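Local coordinates for fatty acyl CoA synthetase FADD13 (FATTY-ACYL-CoA SYNTHETASE) (Mycobacterium tuberculosis, PDB 3R44), which belongs to the ANL superfamily of AMP-binding enzymes, pairing a large N-terminal domain with a small C-terminal one, and is named a fatty acyl-CoA synthetase, at residues C56-T61 against S157-E162; S430-V435 against S439-I444; A493-P498 against T505-Q510. All blocks are in the same frame, centred on the assembly; numbering follows the deposited sequence.

Three contacts from one chain illustrate how chemistry follows position in a fold. Contact 1, partly buried, stands about 49 Å centre to centre from contact 3 and further from contact 2, and joins helix to loop through one hydrogen bond and a small apolar contact. Contacts 2 and 3 adjoin, their centres about 15 Å apart: contact 2 includes part of strand 438-448, and the helix of contact 3 packs on it. Contact 2, at the surface, has no hydrogen bond across it and is made mainly by aliphatic side chains, whereas contact 3, partly buried, adds a bridging water. A salt bridge from Glu-440 OE1 to Arg-496 NH2 (3.0 Å) and Ala-442 against Leu-507 join the two.

Contact 1. Residues C56-T61 against S157-E162; sequences CADVLT and SAAADE
Asp-58, on helix 46-62, reaches across to Ala-158 and Ala-159 in the loop after helix 148-157. Its OD2 accepts the backbone N-H of Ala-159 at 3.1 Å, and the bond is fairly straight, with an N-H...O angle of 160°. The amide does not lie in the plane of the carboxylate: it meets OD2 from above, about 45° out of that plane. With CG anti to the backbone N of Asp-58 (chi1 -170°), the carboxylate is held toward the loop, where OD2 meets that amide. The same oxygen lies 3.4 Å from Ala-158 CA, while the CB of Asp-58 comes within 3.6 Å of Ala-159 O; the side chain thus lies along the backbone from Ala-158 CA across the N-H of Ala-159 to Ala-159 O.

A small apolar contact adjoins this polar one. The methyl of Ala-158 points toward the helix and touches Val-59 CG2 at 4.0 Å; that branch stands anti to the carbonyl carbon of Val-59, beside its backbone N. Val-59 also packs on Arg-154 and Leu-155, which continues the packing onto helix 148-157. Further along the loop, helix 46-62 supplies Asn-54 to Ala-160 O, and Asn-50 and Asn-54 to Glu-162, whose OE1 forms a salt bridge with Lys-90 of helix 79-91.

The contact joins two elements of the N-terminal AMP-binding region that are distant in sequence. Since the carboxylate takes a main-chain N-H, the bond holds the loop by its backbone, and the Ala-158 methyl adds its small apolar touch. That N-H probably favours the ionised form of Asp-58, although the like charge of Asp-161, its OD2 5.3 Å from Asp-58 OD1, may offset this in part.

Contact 2. Residues S430-V435 against S439-I444; sequences SVIIGV and SEVAVI
Ile-433 and Val-441 mark the closest backbone approach, their CA atoms 6.2 Å apart, where the type I turn from Ile-432 to Val-435 passes the strand that follows. The segments share no hydrogen bond, and the meeting is made by aliphatic groups. Val-441 points its side chain toward the helix and divides it between two neighbours. Its CG2 meets Ile-432 CG2 at 3.9 Å, the two side chains crossing at about a right angle, while CG1 lies 3.9 Å from the backbone N of Ile-433 and 4.2 Å from its CB. With chi1 at 59°, CG1 of Val-441 sits between its own N and carbonyl carbon, and the fork opens onto both isoleucines.

This is a helix packed on a face of the three-stranded sheet in the C-terminal domain of an AMP-binding enzyme. Strand 438-448 is an outermost strand of that sheet, and its start is disturbed by a classic beta bulge in which Ser-439 and Glu-440 both face Val-460. Over the bulge lies the end of Ile-433: CD1 comes to 3.4 Å from Ser-439 O and 3.9 Å from Glu-440 CA. Ile-432, more deeply placed, also touches Ala-457 of strand 454-461 and Cys-475 of helix 468-478.

Contact 3. Residues A493-P498 against T505-Q510; sequences AIPRNP and TVLREQ
Pro-495 is the bump of this contact, its ring pressed into a hollow formed by Val-506, Leu-507 and Gln-510 on one side of helix 504-511. The fit is close at two points. CB of Pro-495 lies 3.5 Å from Val-506 CG1 and CD lies 3.4 Å from Leu-507 CD2, both pairs being nearer than van der Waals distance. The ring and Val-506 lie alongside each other but run oppositely, whereas Leu-507 crosses the ring at about a right angle, so the two side chains bound it differently. Leu-507 leaves the helix with CG anti to its carbonyl carbon (chi1 -82°), and its tip turns back to the loop. There it also brushes Ile-494, with Leu-507 CD1 to Ile-494 CG2 at 4.4 Å.

Gln-510 closes the hollow one turn along from Val-506. Its chain is extended, and its amide lies against the ring, with OE1 3.7 Å from Pro-495 CD. Gln-510 OE1 accepts a hydrogen bond at 2.8 Å from a water that also donates to Ala-493 O, so a solvent bridge ties the helix to the loop beside the apolar seat.

The loop follows strand 487-490 and precedes helix 504-511; on the sheet side, Ile-494 touches Val-460 and Leu-507 touches Ile-458 and Ile-444, placing the helix and loop over strands 438-448 and 454-461.

Contact 1. Residues C56-T61 against S157-E162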
loop_
_atom_site.group_PDB
_atom_site.type_symbol
_atom_site.label_atom_id
_atom_site.label_comp_id
_atom_site.label_asym_id
_atom_site.label_seq_id
_atom_site.Cartn_x
_atom_site.Cartn_y
_atom_site.Cartn_z
ATOM N N CYS A 56 -23.355 6.671 -10.249
ATOM C CA CYS A 56 -22.992 5.651 -9.272
ATOM C C CYS A 56 -23.735 5.902 -7.950
ATOM O O CYS A 56 -24.264 4.965 -7.339
ATOM C CB CYS A 56 -21.491 5.606 -9.025
ATOM S SG CYS A 56 -20.615 4.850 -10.429
ATOM N N ALA A 57 -23.776 7.166 -7.527
ATOM C CA ALA A 57 -24.467 7.528 -6.302
ATOM C C ALA A 57 -25.965 7.231 -6.396
ATOM O O ALA A 57 -26.579 6.785 -5.403
ATOM C CB ALA A 57 -24.247 8.988 -5.993
ATOM N N ASP A 58 -26.532 7.496 -7.573
ATOM C CA ASP A 58 -27.942 7.219 -7.848
ATOM C C ASP A 58 -28.231 5.722 -7.725
ATOM O O ASP A 58 -29.219 5.312 -7.062
ATOM C CB ASP A 58 -28.378 7.787 -9.216
ATOM C CG ASP A 58 -29.910 7.725 -9.439
ATOM O OD1 ASP A 58 -30.654 8.100 -8.501
ATOM O OD2 ASP A 58 -30.369 7.344 -10.546
ATOM N N VAL A 59 -27.361 4.917 -8.323
ATOM C CA VAL A 59 -27.461 3.450 -8.248
ATOM C C VAL A 59 -27.331 2.977 -6.802
ATOM O O VAL A 59 -28.133 2.172 -6.329
ATOM C CB VAL A 59 -26.429 2.736 -9.140
ATOM C CG1 VAL A 59 -26.385 1.203 -8.843
ATOM C CG2 VAL A 59 -26.674 3.039 -10.616
ATOM N N LEU A 60 -26.345 3.475 -6.066
ATOM C CA LEU A 60 -26.264 3.086 -4.670
ATOM C C LEU A 60 -27.442 3.483 -3.803
ATOM O O LEU A 60 -27.924 2.664 -2.969
ATOM C CB LEU A 60 -24.958 3.593 -4.050
ATOM C CG LEU A 60 -23.627 3.103 -4.614
ATOM C CD1 LEU A 60 -22.521 3.992 -3.992
ATOM C CD2 LEU A 60 -23.325 1.614 -4.339
ATOM N N THR A 61 -27.970 4.691 -4.026
ATOM C CA THR A 61 -29.155 5.164 -3.344
ATOM C C THR A 61 -30.294 4.176 -3.604
ATOM O O THR A 61 -31.064 3.788 -2.690
ATOM C CB THR A 61 -29.558 6.560 -3.806
ATOM O OG1 THR A 61 -28.594 7.491 -3.313
ATOM C CG2 THR A 61 -30.912 6.928 -3.230
ATOM N N SER A 157 -29.365 3.532 -16.845
ATOM C CA SER A 157 -30.665 4.150 -16.582
ATOM C C SER A 157 -30.673 5.200 -15.441
ATOM O O SER A 157 -31.712 5.791 -15.168
ATOM C CB SER A 157 -31.727 3.049 -16.336
ATOM O OG SER A 157 -31.569 2.488 -15.036
ATOM N N ALA A 158 -29.513 5.435 -14.807
ATOM C CA ALA A 158 -29.373 6.329 -13.662
ATOM C C ALA A 158 -29.312 7.762 -14.136
ATOM O O ALA A 158 -28.849 8.034 -15.269
ATOM C CB ALA A 158 -28.118 5.994 -12.910
ATOM N N ALA A 159 -29.769 8.669 -13.270
ATOM C CA ALA A 159 -29.712 10.111 -13.526
ATOM C C ALA A 159 -28.428 10.633 -12.921
ATOM O O ALA A 159 -27.960 10.118 -11.905
ATOM C CB ALA A 159 -30.921 10.835 -12.916
ATOM N N ALA A 160 -27.881 11.679 -13.520
ATOM C CA ALA A 160 -26.594 12.212 -13.115
ATOM C C ALA A 160 -26.797 13.389 -12.164
ATOM O O ALA A 160 -26.049 14.327 -12.212
ATOM C CB ALA A 160 -25.750 12.614 -14.382
ATOM N N ASP A 161 -27.793 13.303 -11.276
ATOM C CA ASP A 161 -28.125 14.368 -10.318
ATOM C C ASP A 161 -27.016 14.471 -9.298
ATOM O O ASP A 161 -26.594 13.476 -8.755
ATOM C CB ASP A 161 -29.401 14.015 -9.517
ATOM C CG ASP A 161 -30.680 13.889 -10.385
ATOM O OD1 ASP A 161 -30.793 14.631 -11.390
ATOM O OD2 ASP A 161 -31.597 13.069 -10.023
ATOM N N GLU A 162 -26.592 15.666 -8.957
ATOM C CA GLU A 162 -25.665 15.797 -7.866
ATOM C C GLU A 162 -26.420 15.519 -6.535
ATOM O O GLU A 162 -27.418 16.191 -6.265
ATOM C CB GLU A 162 -25.093 17.214 -7.948
ATOM C CG GLU A 162 -23.911 17.483 -7.124
ATOM C CD GLU A 162 -22.678 16.795 -7.604
ATOM O OE1 GLU A 162 -22.068 16.205 -6.687
ATOM O OE2 GLU A 162 -22.298 16.859 -8.853
#

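Contact 2. Residues S430-V435 against S439-I444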
loop_
_atom_site.group_PDB
_atom_site.type_symbol
_atom_site.label_atom_id
_atom_site.label_comp_id
_atom_site.label_asym_id
_atom_site.label_seq_id
_atom_site.Cartn_x
_atom_site.Cartn_y
_atom_site.Cartn_z
ATOM N N SER A 430 22.061 -7.790 12.060
ATOM C CA SER A 430 23.116 -6.759 12.096
ATOM C C SER A 430 24.304 -7.129 12.992
ATOM O O SER A 430 25.344 -6.532 12.861
ATOM C CB SER A 430 22.576 -5.387 12.525
ATOM O OG SER A 430 22.010 -5.460 13.827
ATOM N N VAL A 431 24.141 -8.095 13.893
ATOM C CA VAL A 431 25.240 -8.581 14.735
ATOM C C VAL A 431 26.029 -9.690 14.010
ATOM O O VAL A 431 27.264 -9.668 13.933
ATOM C CB VAL A 431 24.683 -9.070 16.092
ATOM C CG1 VAL A 431 25.755 -9.800 16.891
ATOM C CG2 VAL A 431 24.144 -7.855 16.891
ATOM N N ILE A 432 25.286 -10.652 13.474
ATOM C CA ILE A 432 25.871 -11.771 12.783
ATOM C C ILE A 432 26.595 -11.408 11.501
ATOM O O ILE A 432 27.610 -12.030 11.192
ATOM C CB ILE A 432 24.773 -12.871 12.487
ATOM C CG1 ILE A 432 24.183 -13.357 13.804
ATOM C CG2 ILE A 432 25.379 -14.015 11.659
ATOM C CD1 ILE A 432 23.073 -14.407 13.668
ATOM N N ILE A 433 26.109 -10.420 10.759
ATOM C CA ILE A 433 26.796 -9.978 9.527
ATOM C C ILE A 433 28.214 -9.515 9.854
ATOM O O ILE A 433 29.095 -9.586 9.000
ATOM C CB ILE A 433 26.009 -8.872 8.755
ATOM C CG1 ILE A 433 26.545 -8.680 7.307
ATOM C CG2 ILE A 433 26.048 -7.551 9.520
ATOM C CD1 ILE A 433 26.359 -9.893 6.396
ATOM N N GLY A 434 28.436 -9.083 11.096
ATOM C CA GLY A 434 29.771 -8.737 11.584
ATOM C C GLY A 434 30.784 -9.846 11.814
ATOM O O GLY A 434 32.005 -9.576 11.838
ATOM N N VAL A 435 30.319 -11.080 11.992
ATOM C CA VAL A 435 31.203 -12.194 12.288
ATOM C C VAL A 435 32.132 -12.416 11.072
ATOM O O VAL A 435 31.680 -12.477 9.942
ATOM C CB VAL A 435 30.452 -13.506 12.627
ATOM C CG1 VAL A 435 31.436 -14.704 12.729
ATOM C CG2 VAL A 435 29.654 -13.348 13.893
ATOM N N SER A 439 29.085 -14.050 5.050
ATOM C CA SER A 439 28.830 -13.124 3.943
ATOM C C SER A 439 27.413 -12.592 3.919
ATOM O O SER A 439 27.207 -11.484 3.468
ATOM C CB SER A 439 29.158 -13.724 2.569
ATOM O OG SER A 439 28.546 -14.945 2.315
ATOM N N GLU A 440 26.448 -13.402 4.331
ATOM C CA GLU A 440 25.061 -12.986 4.340
ATOM C C GLU A 440 24.347 -13.668 5.501
ATOM O O GLU A 440 24.717 -14.778 5.915
ATOM C CB GLU A 440 24.305 -13.366 3.044
ATOM C CG GLU A 440 24.813 -12.845 1.688
ATOM C CD GLU A 440 24.257 -13.703 0.545
ATOM O OE1 GLU A 440 23.053 -13.601 0.238
ATOM O OE2 GLU A 440 25.025 -14.493 -0.025
ATOM N N VAL A 441 23.308 -13.006 6.001
ATOM C CA VAL A 441 22.451 -13.582 7.072
ATOM C C VAL A 441 21.021 -13.099 6.938
ATOM O O VAL A 441 20.772 -11.925 6.629
ATOM C CB VAL A 441 22.991 -13.281 8.512
ATOM C CG1 VAL A 441 23.085 -11.819 8.760
ATOM C CG2 VAL A 441 22.104 -13.942 9.588
ATOM N N ALA A 442 20.075 -13.999 7.120
ATOM C CA ALA A 442 18.664 -13.629 7.209
ATOM C C ALA A 442 18.124 -14.367 8.375
ATOM O O ALA A 442 18.365 -15.566 8.486
ATOM C CB ALA A 442 17.934 -14.069 5.976
ATOM N N VAL A 443 17.291 -13.707 9.193
ATOM C CA VAL A 443 16.672 -14.319 10.373
ATOM C C VAL A 443 15.159 -14.385 10.167
ATOM O O VAL A 443 14.542 -13.390 9.729
ATOM C CB VAL A 443 17.028 -13.567 11.678
ATOM C CG1 VAL A 443 16.160 -14.051 12.897
ATOM C CG2 VAL A 443 18.541 -13.720 11.987
ATOM N N ILE A 444 14.610 -15.563 10.427
ATOM C CA ILE A 444 13.164 -15.821 10.434
ATOM C C ILE A 444 12.728 -16.573 11.680
ATOM O O ILE A 444 13.510 -17.282 12.328
ATOM C CB ILE A 444 12.694 -16.659 9.220
ATOM C CG1 ILE A 444 13.445 -17.992 9.162
ATOM C CG2 ILE A 444 12.850 -15.844 7.936
ATOM C CD1 ILE A 444 12.824 -19.034 8.160
#

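Contact 3. Residues A493-P498 against T505-Q510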
loop_
_atom_site.group_PDB
_atom_site.type_symbol
_atom_site.label_atom_id
_atom_site.label_comp_id
_atom_site.label_asym_id
_atom_site.label_seq_id
_atom_site.Cartn_x
_atom_site.Cartn_y
_atom_site.Cartn_z
ATOM N N ALA A 493 22.979 -20.527 -0.118
ATOM C CA ALA A 493 22.311 -19.375 -0.699
ATOM C C ALA A 493 21.022 -19.086 0.043
ATOM O O ALA A 493 20.339 -20.001 0.505
ATOM C CB ALA A 493 21.980 -19.592 -2.199
ATOM N N ILE A 494 20.705 -17.799 0.085
ATOM C CA ILE A 494 19.468 -17.256 0.582
ATOM C C ILE A 494 18.607 -16.818 -0.620
ATOM O O ILE A 494 19.128 -16.288 -1.598
ATOM C CB ILE A 494 19.792 -16.066 1.519
ATOM C CG1 ILE A 494 20.375 -16.637 2.816
ATOM C CG2 ILE A 494 18.560 -15.211 1.810
ATOM C CD1 ILE A 494 21.164 -15.540 3.598
ATOM N N PRO A 495 17.285 -17.044 -0.542
ATOM C CA PRO A 495 16.430 -16.673 -1.682
ATOM C C PRO A 495 16.253 -15.154 -1.817
ATOM O O PRO A 495 15.839 -14.471 -0.866
ATOM C CB PRO A 495 15.125 -17.397 -1.376
ATOM C CG PRO A 495 15.041 -17.399 0.120
ATOM C CD PRO A 495 16.493 -17.596 0.572
ATOM N N ARG A 496 16.600 -14.627 -2.978
ATOM C CA ARG A 496 16.402 -13.218 -3.257
ATOM C C ARG A 496 15.700 -13.018 -4.586
ATOM O O ARG A 496 15.790 -13.861 -5.479
ATOM C CB ARG A 496 17.711 -12.493 -3.325
ATOM C CG ARG A 496 18.429 -12.303 -2.005
ATOM C CD ARG A 496 19.843 -11.796 -2.373
ATOM N NE ARG A 496 20.710 -11.871 -1.220
ATOM C CZ ARG A 496 20.871 -10.874 -0.379
ATOM N NH1 ARG A 496 20.233 -9.732 -0.579
ATOM N NH2 ARG A 496 21.681 -11.015 0.662
ATOM N N ASN A 497 15.003 -11.896 -4.727
ATOM C CA ASN A 497 14.276 -11.643 -5.972
ATOM C C ASN A 497 15.232 -10.969 -6.964
ATOM O O ASN A 497 16.371 -10.703 -6.576
ATOM C CB ASN A 497 12.962 -10.872 -5.669
ATOM C CG ASN A 497 13.177 -9.459 -5.248
ATOM O OD1 ASN A 497 14.296 -8.953 -5.247
ATOM N ND2 ASN A 497 12.078 -8.764 -4.949
ATOM N N PRO A 498 14.807 -10.670 -8.219
ATOM C CA PRO A 498 15.822 -10.093 -9.121
ATOM C C PRO A 498 16.391 -8.723 -8.736
ATOM O O PRO A 498 17.447 -8.321 -9.248
ATOM C CB PRO A 498 15.061 -9.977 -10.450
ATOM C CG PRO A 498 14.064 -11.190 -10.347
ATOM C CD PRO A 498 13.579 -11.025 -8.967
ATOM N N THR A 505 9.462 -14.980 2.971
ATOM C CA THR A 505 8.380 -15.947 2.780
ATOM C C THR A 505 8.936 -17.243 2.163
ATOM O O THR A 505 8.549 -18.341 2.526
ATOM C CB THR A 505 7.311 -15.404 1.825
ATOM O OG1 THR A 505 7.969 -14.962 0.627
ATOM C CG2 THR A 505 6.609 -14.222 2.416
ATOM N N VAL A 506 9.861 -17.096 1.226
ATOM C CA VAL A 506 10.561 -18.266 0.631
ATOM C C VAL A 506 11.440 -18.985 1.687
ATOM O O VAL A 506 11.367 -20.225 1.827
ATOM C CB VAL A 506 11.343 -17.900 -0.640
ATOM C CG1 VAL A 506 12.108 -19.141 -1.175
ATOM C CG2 VAL A 506 10.340 -17.343 -1.740
ATOM N N LEU A 507 12.188 -18.216 2.482
ATOM C CA LEU A 507 12.932 -18.820 3.557
ATOM C C LEU A 507 12.067 -19.656 4.446
ATOM O O LEU A 507 12.456 -20.768 4.770
ATOM C CB LEU A 507 13.621 -17.792 4.411
ATOM C CG LEU A 507 14.945 -17.284 3.850
ATOM C CD1 LEU A 507 15.372 -16.035 4.713
ATOM C CD2 LEU A 507 16.070 -18.353 3.859
ATOM N N ARG A 508 10.904 -19.132 4.872
ATOM C CA ARG A 508 10.012 -19.878 5.766
ATOM C C ARG A 508 9.524 -21.175 5.115
ATOM O O ARG A 508 9.416 -22.192 5.794
ATOM C CB ARG A 508 8.768 -19.044 6.210
ATOM C CG ARG A 508 9.100 -17.848 7.075
ATOM C CD ARG A 508 7.854 -16.996 7.422
ATOM N NE ARG A 508 8.363 -15.760 7.979
ATOM C CZ ARG A 508 8.366 -14.571 7.392
ATOM N NH1 ARG A 508 7.808 -14.378 6.190
ATOM N NH2 ARG A 508 8.941 -13.560 8.043
ATOM N N GLU A 509 9.284 -21.133 3.797
ATOM C CA GLU A 509 8.910 -22.302 3.033
ATOM C C GLU A 509 10.041 -23.312 2.988
ATOM O O GLU A 509 9.834 -24.515 3.114
ATOM C CB GLU A 509 8.623 -21.918 1.575
ATOM C CG GLU A 509 7.241 -21.369 1.259
ATOM C CD GLU A 509 7.170 -20.798 -0.187
ATOM O OE1 GLU A 509 7.831 -21.358 -1.106
ATOM O OE2 GLU A 509 6.470 -19.779 -0.396
ATOM N N GLN A 510 11.236 -22.822 2.710
ATOM C CA GLN A 510 12.395 -23.687 2.595
ATOM C C GLN A 510 12.609 -24.477 3.869
ATOM O O GLN A 510 12.753 -25.718 3.826
ATOM C CB GLN A 510 13.628 -22.846 2.302
ATOM C CG GLN A 510 13.766 -22.385 0.848
ATOM C CD GLN A 510 14.969 -21.520 0.643
ATOM O OE1 GLN A 510 15.560 -21.030 1.601
ATOM N NE2 GLN A 510 15.369 -21.347 -0.599
HETATM O O HOH W 1 18.266 -20.752 2.276
#